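Local coordinates for uncharacterized protein Dfer_1899 (Dyadobacter fermentans, PDB 5HX0) that is of unknown function but carries a sialidase-like beta-propeller domain, consistent with, though not proof of, action on carbohydrates, at residues 332-337 with 357-362; 169-174 with 185-190; 55-60 with 74-79. One frame throughout, in Å; residues are numbered along the deposited sequence.

Interaction 1: residues 332-337 with 357-362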
loop_
_atom_site.group_PDB
_atom_site.type_symbol
_atom_site.label_atom_id
_atom_site.label_comp_id
_atom_site.label_asym_id
_atom_site.label_seq_id
_atom_site.Cartn_x
_atom_site.Cartn_y
_atom_site.Cartn_z
ATOM N N HIS A 332 20.663 10.167 23.565
ATOM C CA HIS A 332 21.651 11.107 24.090
ATOM C C HIS A 332 23.022 10.530 23.780
ATOM O O HIS A 332 23.143 9.364 23.411
ATOM C CB HIS A 332 21.466 11.321 25.593
ATOM C CG HIS A 332 20.043 11.560 25.978
ATOM N ND1 HIS A 332 19.467 12.810 25.944
ATOM C CD2 HIS A 332 19.060 10.702 26.336
ATOM C CE1 HIS A 332 18.200 12.718 26.306
ATOM N NE2 HIS A 332 17.924 11.447 26.542
ATOM N N LYS A 333 24.066 11.344 23.912
ATOM C CA LYS A 333 25.422 10.826 23.700
ATOM C C LYS A 333 25.802 9.848 24.798
ATOM O O LYS A 333 25.599 10.122 25.979
ATOM C CB LYS A 333 26.458 11.964 23.648
ATOM C CG LYS A 333 26.181 13.034 22.599
ATOM C CD LYS A 333 25.784 12.434 21.243
ATOM C CE LYS A 333 26.872 12.608 20.171
ATOM N NZ LYS A 333 26.543 11.863 18.898
ATOM N N PRO A 334 26.348 8.693 24.421
ATOM C CA PRO A 334 26.512 8.175 23.062
ATOM C C PRO A 334 25.227 7.490 22.588
ATOM O O PRO A 334 24.684 6.660 23.326
ATOM C CB PRO A 334 27.649 7.170 23.211
ATOM C CG PRO A 334 27.507 6.666 24.599
ATOM C CD PRO A 334 26.854 7.751 25.430
ATOM N N LEU A 335 24.769 7.828 21.390
ATOM C CA LEU A 335 23.449 7.407 20.917
ATOM C C LEU A 335 23.346 5.896 20.790
ATOM O O LEU A 335 24.218 5.259 20.202
ATOM C CB LEU A 335 23.171 8.034 19.563
ATOM C CG LEU A 335 23.134 9.555 19.510
ATOM C CD1 LEU A 335 23.187 10.004 18.062
ATOM C CD2 LEU A 335 21.854 10.034 20.172
ATOM N N GLY A 336 22.255 5.326 21.307
ATOM C CA GLY A 336 22.021 3.904 21.087
ATOM C C GLY A 336 20.846 3.306 21.840
ATOM O O GLY A 336 19.765 3.905 21.916
ATOM N N ILE A 337 21.065 2.118 22.407
ATOM C CA ILE A 337 20.008 1.260 22.935
ATOM C C ILE A 337 20.472 0.760 24.285
ATOM O O ILE A 337 21.619 0.326 24.413
ATOM C CB ILE A 337 19.717 0.044 22.022
ATOM C CG1 ILE A 337 19.550 0.434 20.535
ATOM C CG2 ILE A 337 18.538 -0.798 22.579
ATOM C CD1 ILE A 337 18.322 1.297 20.195
ATOM N N LEU A 357 23.543 -1.617 25.197
ATOM C CA LEU A 357 23.625 -2.514 24.042
ATOM C C LEU A 357 24.299 -1.875 22.824
ATOM O O LEU A 357 25.001 -2.562 22.074
ATOM C CB LEU A 357 22.226 -3.013 23.646
ATOM C CG LEU A 357 21.464 -3.799 24.718
ATOM C CD1 LEU A 357 20.070 -4.151 24.227
ATOM C CD2 LEU A 357 22.232 -5.066 25.113
ATOM N N ARG A 358 24.092 -0.583 22.591
ATOM C CA ARG A 358 24.658 0.098 21.428
ATOM C C ARG A 358 25.048 1.505 21.835
ATOM O O ARG A 358 24.306 2.169 22.565
ATOM C CB ARG A 358 23.671 0.196 20.231
ATOM C CG ARG A 358 23.176 -1.122 19.657
ATOM C CD ARG A 358 24.278 -1.861 18.903
ATOM N NE ARG A 358 24.698 -1.240 17.651
ATOM C CZ ARG A 358 24.334 -1.676 16.445
ATOM N NH1 ARG A 358 23.519 -2.717 16.321
ATOM N NH2 ARG A 358 24.793 -1.080 15.363
ATOM N N THR A 359 26.209 1.955 21.357
ATOM C CA THR A 359 26.670 3.326 21.555
ATOM C C THR A 359 27.064 3.994 20.247
ATOM O O THR A 359 27.556 5.132 20.276
ATOM C CB THR A 359 27.882 3.369 22.510
ATOM O OG1 THR A 359 28.928 2.554 21.973
ATOM C CG2 THR A 359 27.518 2.835 23.893
ATOM N N ASP A 360 26.872 3.324 19.105
ATOM C CA ASP A 360 27.434 3.750 17.826
ATOM C C ASP A 360 26.421 4.438 16.915
ATOM O O ASP A 360 26.629 4.489 15.692
ATOM C CB ASP A 360 28.050 2.546 17.102
ATOM C CG ASP A 360 27.054 1.390 16.900
ATOM O OD1 ASP A 360 26.217 1.136 17.797
ATOM O OD2 ASP A 360 27.120 0.725 15.840
ATOM N N GLY A 361 25.326 4.962 17.462
ATOM C CA GLY A 361 24.314 5.574 16.607
ATOM C C GLY A 361 24.810 6.862 15.969
ATOM O O GLY A 361 25.600 7.608 16.551
ATOM N N GLY A 362 24.310 7.137 14.758
ATOM C CA GLY A 362 24.647 8.344 14.020
ATOM C C GLY A 362 23.834 9.558 14.436
ATOM O O GLY A 362 24.372 10.495 15.024
HETATM O O HOH W 1 23.832 4.269 24.469
#
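Ile337 faces both Leu357 and Arg358, which makes this corner a classic beta bulge between the last two strands of a beta-propeller blade, 336-342 and 354-358. Two backbone N-H groups converge on Ile337 O: Leu357 N at 2.8 Å and Arg358 N at 3.2 Å. Ile337 N returns a bond to Arg358 O. Further along, where the chains leave the sheet, Gly361 N reaches Leu335 O at 3.0 Å.

Arg358 O is gripped a second time by a water that also donates to Pro334 O, 2.8 Å from that oxygen, and so links the turn at Pro334 to the end of strand 354-358. A weaker CH...O contact runs from Gly336 CA to Arg358 O, 3.2 Å long; with no side chain on Gly336, the carbonyl can press straight against the backbone. Gly361 is likewise slim where it passes Leu335 CB.

Among the apolar contacts, the ring of Pro334, which follows a cis peptide, lies alongside Thr359, their CB atoms 3.9 Å apart. Ile337 splits its branches: CG1 runs beside the aliphatic start of Arg358, whereas CG2, anti to the backbone N, meets Leu357 CD1 at 4.0 Å. Branched apolar residues suit this buried seam, which is covered by Tyr383, Phe385 and Val381 of strand 378-385 in the adjoining blade.

The charged group lies at the end of a chain bent at chi2 (-71°) and chi3 (-69°). This folding brings the Arg358 guanidinium back over its own segment, with NH1 bonded to Tyr383 OH, while NE and NH2 take Asp360 side-on: NE meets the syn lone pair of OD1 at 2.8 Å, almost straight at 174°.

Interaction 2: residues 169-174 with 185-190; sequences GGYVLR and PLYPPH
Val172 O is held by two donors of unequal strength: Leu186 N at 2.8 Å in a nearly straight bond (171°), and the weaker CH of Pro185 CA at 3.4 Å. Val172 N answers with a 2.8 Å bond to Leu186 O, so the two residues form a hydrogen-bonded antiparallel pair. A proline can stand at 185 because the pairing with 169-174 uses no N-H of this residue.

On one face of this pair, Tyr171 places CB against Pro185 CB (3.7 Å) and near Tyr187 CE1. Its chi1 of 35° sets CG between the backbone N and the carbonyl carbon, and the ring leads away from strand 183-186 to bond Ser124 through OH. Tyr187 brings the edge of its ring to the Gly170 carbonyl, CD1 lying 3.4 Å from Gly170 O. Leu173 adds CD2 beside the backbone of Pro185.

The face of Val172 and Leu186 is apolar near the backbone. Val172 CG2 meets Pro188 CG at 3.9 Å. The extended aliphatic stem of Arg174 packs on Leu186, CD to CD1 4.1 Å, while its NE reaches Lys245 O beyond the sheet. Pro188 has no N-H to continue the pairing, consistent with the regular strand stopping at Leu186; its CD lies 3.6 Å from Gly170 O.

This hairpin is the outer part of a propeller blade: strand 165-175 bonds to strand 137-145 on its other side, Leu173 and Pro185 rest on Tyr117 of strand 114-117, and Val172 and Pro188 pack on Trp222 of strand 220-229.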
loop_
_atom_site.group_PDB
_atom_site.type_symbol
_atom_site.label_atom_id
_atom_site.label_comp_id
_atom_site.label_asym_id
_atom_site.label_seq_id
_atom_site.Cartn_x
_atom_site.Cartn_y
_atom_site.Cartn_z
ATOM N N GLY A 169 -5.171 9.082 13.737
ATOM C CA GLY A 169 -5.399 8.235 14.888
ATOM C C GLY A 169 -5.311 6.756 14.538
ATOM O O GLY A 169 -4.819 6.361 13.478
ATOM N N GLY A 170 -5.833 5.932 15.451
ATOM C CA GLY A 170 -5.497 4.529 15.462
ATOM C C GLY A 170 -6.344 3.639 14.557
ATOM O O GLY A 170 -7.456 3.977 14.139
ATOM N N TYR A 171 -5.776 2.473 14.251
ATOM C CA TYR A 171 -6.502 1.365 13.644
ATOM C C TYR A 171 -5.724 0.098 13.969
ATOM O O TYR A 171 -4.513 0.147 14.180
ATOM C CB TYR A 171 -6.678 1.525 12.129
ATOM C CG TYR A 171 -5.556 2.180 11.323
ATOM C CD1 TYR A 171 -4.478 1.437 10.833
ATOM C CD2 TYR A 171 -5.630 3.520 10.992
ATOM C CE1 TYR A 171 -3.481 2.038 10.049
ATOM C CE2 TYR A 171 -4.654 4.133 10.228
ATOM C CZ TYR A 171 -3.589 3.398 9.759
ATOM O OH TYR A 171 -2.656 4.047 8.981
ATOM N N VAL A 172 -6.431 -1.020 14.056
ATOM C CA VAL A 172 -5.850 -2.293 14.480
ATOM C C VAL A 172 -6.234 -3.355 13.463
ATOM O O VAL A 172 -7.409 -3.470 13.091
ATOM C CB VAL A 172 -6.344 -2.700 15.886
ATOM C CG1 VAL A 172 -5.668 -3.982 16.349
ATOM C CG2 VAL A 172 -6.100 -1.577 16.879
ATOM N N LEU A 173 -5.250 -4.118 13.003
ATOM C CA LEU A 173 -5.495 -5.302 12.194
ATOM C C LEU A 173 -5.385 -6.547 13.065
ATOM O O LEU A 173 -4.663 -6.578 14.061
ATOM C CB LEU A 173 -4.492 -5.381 11.044
ATOM C CG LEU A 173 -4.510 -3.996 10.414
ATOM C CD1 LEU A 173 -3.170 -3.647 9.900
ATOM C CD2 LEU A 173 -5.575 -3.897 9.355
ATOM N N ARG A 174 -6.066 -7.599 12.636
ATOM C CA ARG A 174 -6.175 -8.823 13.413
ATOM C C ARG A 174 -5.974 -10.024 12.499
ATOM O O ARG A 174 -6.511 -10.065 11.389
ATOM C CB ARG A 174 -7.563 -8.867 14.058
ATOM C CG ARG A 174 -7.668 -9.540 15.346
ATOM C CD ARG A 174 -8.995 -9.153 16.026
ATOM N NE ARG A 174 -9.199 -9.993 17.189
ATOM C CZ ARG A 174 -9.773 -11.187 17.131
ATOM N NH1 ARG A 174 -10.218 -11.652 15.963
ATOM N NH2 ARG A 174 -9.913 -11.910 18.233
ATOM N N PRO A 185 -9.237 -2.853 8.862
ATOM C CA PRO A 185 -8.952 -2.371 10.217
ATOM C C PRO A 185 -10.167 -2.282 11.115
ATOM O O PRO A 185 -11.288 -2.026 10.640
ATOM C CB PRO A 185 -8.391 -0.969 9.978
ATOM C CG PRO A 185 -9.099 -0.504 8.720
ATOM C CD PRO A 185 -9.270 -1.754 7.872
ATOM N N LEU A 186 -9.923 -2.527 12.400
ATOM C CA LEU A 186 -10.841 -2.199 13.477
ATOM C C LEU A 186 -10.394 -0.879 14.069
ATOM O O LEU A 186 -9.201 -0.696 14.328
ATOM C CB LEU A 186 -10.811 -3.286 14.550
ATOM C CG LEU A 186 -11.158 -4.681 14.053
ATOM C CD1 LEU A 186 -11.065 -5.697 15.175
ATOM C CD2 LEU A 186 -12.556 -4.640 13.450
ATOM N N TYR A 187 -11.338 0.033 14.302
ATOM C CA TYR A 187 -10.971 1.332 14.842
ATOM C C TYR A 187 -11.166 1.358 16.350
ATOM O O TYR A 187 -12.267 1.041 16.831
ATOM C CB TYR A 187 -11.783 2.430 14.169
ATOM C CG TYR A 187 -11.409 2.525 12.712
ATOM C CD1 TYR A 187 -10.286 3.246 12.312
ATOM C CD2 TYR A 187 -12.137 1.857 11.739
ATOM C CE1 TYR A 187 -9.919 3.312 10.997
ATOM C CE2 TYR A 187 -11.779 1.932 10.410
ATOM C CZ TYR A 187 -10.666 2.662 10.047
ATOM O OH TYR A 187 -10.282 2.743 8.730
ATOM N N PRO A 188 -10.137 1.685 17.129
ATOM C CA PRO A 188 -10.325 1.836 18.569
ATOM C C PRO A 188 -11.352 2.917 18.853
ATOM O O PRO A 188 -11.604 3.783 18.000
ATOM C CB PRO A 188 -8.934 2.243 19.072
ATOM C CG PRO A 188 -7.989 1.636 18.074
ATOM C CD PRO A 188 -8.711 1.772 16.744
ATOM N N PRO A 189 -11.965 2.905 20.029
ATOM C CA PRO A 189 -12.887 3.989 20.368
ATOM C C PRO A 189 -12.141 5.309 20.456
ATOM O O PRO A 189 -10.944 5.362 20.754
ATOM C CB PRO A 189 -13.443 3.571 21.734
ATOM C CG PRO A 189 -12.357 2.704 22.328
ATOM C CD PRO A 189 -11.775 1.964 21.153
ATOM N N HIS A 190 -12.861 6.384 20.177
ATOM C CA HIS A 190 -12.415 7.688 20.642
ATOM C C HIS A 190 -12.649 7.766 22.148
ATOM O O HIS A 190 -13.717 7.386 22.628
ATOM C CB HIS A 190 -13.178 8.801 19.926
ATOM C CG HIS A 190 -13.020 10.134 20.577
ATOM N ND1 HIS A 190 -13.940 10.640 21.469
ATOM C CD2 HIS A 190 -12.021 11.044 20.507
ATOM C CE1 HIS A 190 -13.527 11.817 21.903
ATOM N NE2 HIS A 190 -12.366 12.088 21.333
#

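Interaction 3: residues 55-60 with 74-79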
loop_
_atom_site.group_PDB
_atom_site.type_symbol
_atom_site.label_atom_id
_atom_site.label_comp_id
_atom_site.label_asym_id
_atom_site.label_seq_id
_atom_site.Cartn_x
_atom_site.Cartn_y
_atom_site.Cartn_z
ATOM N N LYS A 55 17.300 2.566 -0.100
ATOM C CA LYS A 55 16.173 3.295 -0.669
ATOM C C LYS A 55 15.041 3.526 0.328
ATOM O O LYS A 55 14.076 4.209 -0.025
ATOM C CB LYS A 55 15.633 2.540 -1.893
ATOM C CG LYS A 55 16.652 2.450 -3.037
ATOM C CD LYS A 55 15.987 1.880 -4.287
ATOM C CE LYS A 55 17.012 1.475 -5.356
ATOM N NZ LYS A 55 18.145 2.441 -5.462
ATOM N N PHE A 56 15.127 2.981 1.549
ATOM C CA PHE A 56 13.997 2.938 2.468
ATOM C C PHE A 56 14.386 3.449 3.847
ATOM O O PHE A 56 15.506 3.253 4.320
ATOM C CB PHE A 56 13.425 1.495 2.622
ATOM C CG PHE A 56 12.713 1.006 1.389
ATOM C CD1 PHE A 56 11.541 1.627 0.972
ATOM C CD2 PHE A 56 13.216 -0.048 0.636
ATOM C CE1 PHE A 56 10.855 1.195 -0.185
ATOM C CE2 PHE A 56 12.543 -0.487 -0.520
ATOM C CZ PHE A 56 11.350 0.145 -0.927
ATOM N N HIS A 57 13.428 4.102 4.480
ATOM C CA HIS A 57 13.457 4.384 5.900
ATOM C C HIS A 57 12.682 3.248 6.572
ATOM O O HIS A 57 11.475 3.102 6.351
ATOM C CB HIS A 57 12.839 5.755 6.134
ATOM C CG HIS A 57 12.912 6.249 7.543
ATOM N ND1 HIS A 57 12.098 5.767 8.548
ATOM C CD2 HIS A 57 13.661 7.234 8.102
ATOM C CE1 HIS A 57 12.366 6.411 9.673
ATOM N NE2 HIS A 57 13.305 7.311 9.428
ATOM N N ALA A 58 13.382 2.410 7.344
ATOM C CA ALA A 58 12.782 1.268 8.030
ATOM C C ALA A 58 12.885 1.530 9.521
ATOM O O ALA A 58 13.987 1.770 10.026
ATOM C CB ALA A 58 13.480 -0.050 7.661
ATOM N N ALA A 59 11.751 1.512 10.225
ATOM C CA ALA A 59 11.787 1.981 11.610
ATOM C C ALA A 59 10.646 1.390 12.432
ATOM O O ALA A 59 9.684 0.843 11.901
ATOM C CB ALA A 59 11.743 3.516 11.661
ATOM N N PHE A 60 10.770 1.535 13.761
ATOM C CA PHE A 60 9.712 1.261 14.733
ATOM C C PHE A 60 9.294 -0.212 14.711
ATOM O O PHE A 60 8.152 -0.527 14.335
ATOM C CB PHE A 60 8.489 2.170 14.453
ATOM C CG PHE A 60 8.869 3.619 14.129
ATOM C CD1 PHE A 60 9.701 4.339 14.989
ATOM C CD2 PHE A 60 8.412 4.230 12.971
ATOM C CE1 PHE A 60 10.082 5.666 14.698
ATOM C CE2 PHE A 60 8.792 5.562 12.659
ATOM C CZ PHE A 60 9.617 6.279 13.532
ATOM N N ALA A 74 7.478 -6.933 12.621
ATOM C CA ALA A 74 6.752 -5.923 11.848
ATOM C C ALA A 74 7.471 -4.595 11.980
ATOM O O ALA A 74 8.016 -4.292 13.045
ATOM C CB ALA A 74 5.319 -5.766 12.358
ATOM N N PHE A 75 7.476 -3.806 10.905
ATOM C CA PHE A 75 8.048 -2.471 10.993
ATOM C C PHE A 75 7.402 -1.570 9.953
ATOM O O PHE A 75 6.679 -2.015 9.054
ATOM C CB PHE A 75 9.593 -2.476 10.844
ATOM C CG PHE A 75 10.095 -3.035 9.526
ATOM C CD1 PHE A 75 10.165 -4.410 9.325
ATOM C CD2 PHE A 75 10.532 -2.192 8.517
ATOM C CE1 PHE A 75 10.642 -4.946 8.141
ATOM C CE2 PHE A 75 11.020 -2.718 7.321
ATOM C CZ PHE A 75 11.080 -4.089 7.133
ATOM N N ARG A 76 7.628 -0.276 10.134
ATOM C CA ARG A 76 7.192 0.743 9.189
ATOM C C ARG A 76 8.255 0.894 8.115
ATOM O O ARG A 76 9.429 1.124 8.431
ATOM C CB ARG A 76 6.991 2.088 9.901
ATOM C CG ARG A 76 6.597 3.261 8.960
ATOM C CD ARG A 76 6.645 4.590 9.742
ATOM N NE ARG A 76 6.160 5.750 8.967
ATOM C CZ ARG A 76 6.927 6.506 8.182
ATOM N NH1 ARG A 76 8.228 6.229 8.025
ATOM N NH2 ARG A 76 6.395 7.545 7.540
ATOM N N ARG A 77 7.843 0.803 6.851
ATOM C CA ARG A 77 8.743 1.061 5.733
ATOM C C ARG A 77 8.185 2.180 4.867
ATOM O O ARG A 77 7.007 2.161 4.495
ATOM C CB ARG A 77 8.992 -0.196 4.893
ATOM C CG ARG A 77 10.146 0.022 3.910
ATOM C CD ARG A 77 10.547 -1.268 3.191
ATOM N NE ARG A 77 9.551 -1.631 2.182
ATOM C CZ ARG A 77 9.762 -2.496 1.194
ATOM N NH1 ARG A 77 8.782 -2.765 0.320
ATOM N NH2 ARG A 77 10.949 -3.080 1.076
ATOM N N ALA A 78 9.031 3.155 4.563
ATOM C CA ALA A 78 8.675 4.302 3.741
ATOM C C ALA A 78 9.880 4.652 2.881
ATOM O O ALA A 78 11.010 4.262 3.202
ATOM C CB ALA A 78 8.273 5.505 4.612
ATOM N N PRO A 79 9.679 5.380 1.782
ATOM C CA PRO A 79 10.834 5.826 1.000
ATOM C C PRO A 79 11.794 6.624 1.861
ATOM O O PRO A 79 11.376 7.437 2.688
ATOM C CB PRO A 79 10.211 6.699 -0.100
ATOM C CG PRO A 79 8.816 6.181 -0.254
ATOM C CD PRO A 79 8.395 5.754 1.146
HETATM O O HOH W 2 9.855 4.052 8.737
#
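The guanidinium of Arg77 lies flat on the ring of Phe56, the planes 14° apart and CZ 3.9 Å from the ring centroid: a cation-pi stack. The first two torsions of Arg77, both near anti, bring CD over the Phe56 face in a CH-pi contact; the bend at chi3 (74°) then folds the guanidinium over the same ring, where NH2 bonds Tyr51 OH. Phe56 also meets Phe121 of the second subunit, where Pro120 of that subunit packs on Arg77 as well.

Behind these side chains, strands 56-65 and 71-79 form an antiparallel beta hairpin, the first two strands of a propeller blade. His57 pairs with Ala78 and Ala59 with Arg76 through hydrogen bonds, the shortest being His57 N to Ala78 O at 2.7 Å. On the Arg77 face, the methyl of Ala58 is small enough for the Phe75 ring to approach obliquely, CE2 touching Ala58 CB at 3.6 Å.

On the His57 face, Arg76 is stretched from CG to NE, carrying its guanidinium to a water that accepts from NH1 (2.8 Å) and donates to Arg76 O. With CG anti to the backbone N (chi1 -174°), the His57 ring stands out on this face, and the same water lies in its plane, 2.8 Å from ND1. NE2 of His57 bonds Asp365, and Arg76 NE bonds Gln125, so each group has a second polar partner besides the water. Phe60 runs alongside Arg76 with its ring edge at the stem, CD2 to Arg76 CD 3.7 Å; rings of Tyr368, Tyr384 and His91 also meet Phe60, and an acetate ion lies about 4 Å from its side chain.

In the fold
Along the chain the contacts follow in the order interaction 3, interaction 2, interaction 1, and each is a hairpin in a different blade of the propeller. Interaction 3 joins the first and second strands of its blade, whereas interactions 1 and 2 join the third and fourth. Their centres lie about 20 Å apart for 1 and 3, about 21 Å for 2 and 3, and about 33 Å for 1 and 2, which sit on opposite sides of the chain's centre; none touches another. Between the blades of interactions 1 and 3 comes the sheet that strand 42-51 completes beside strand 393-401, so the two chain ends close the ring.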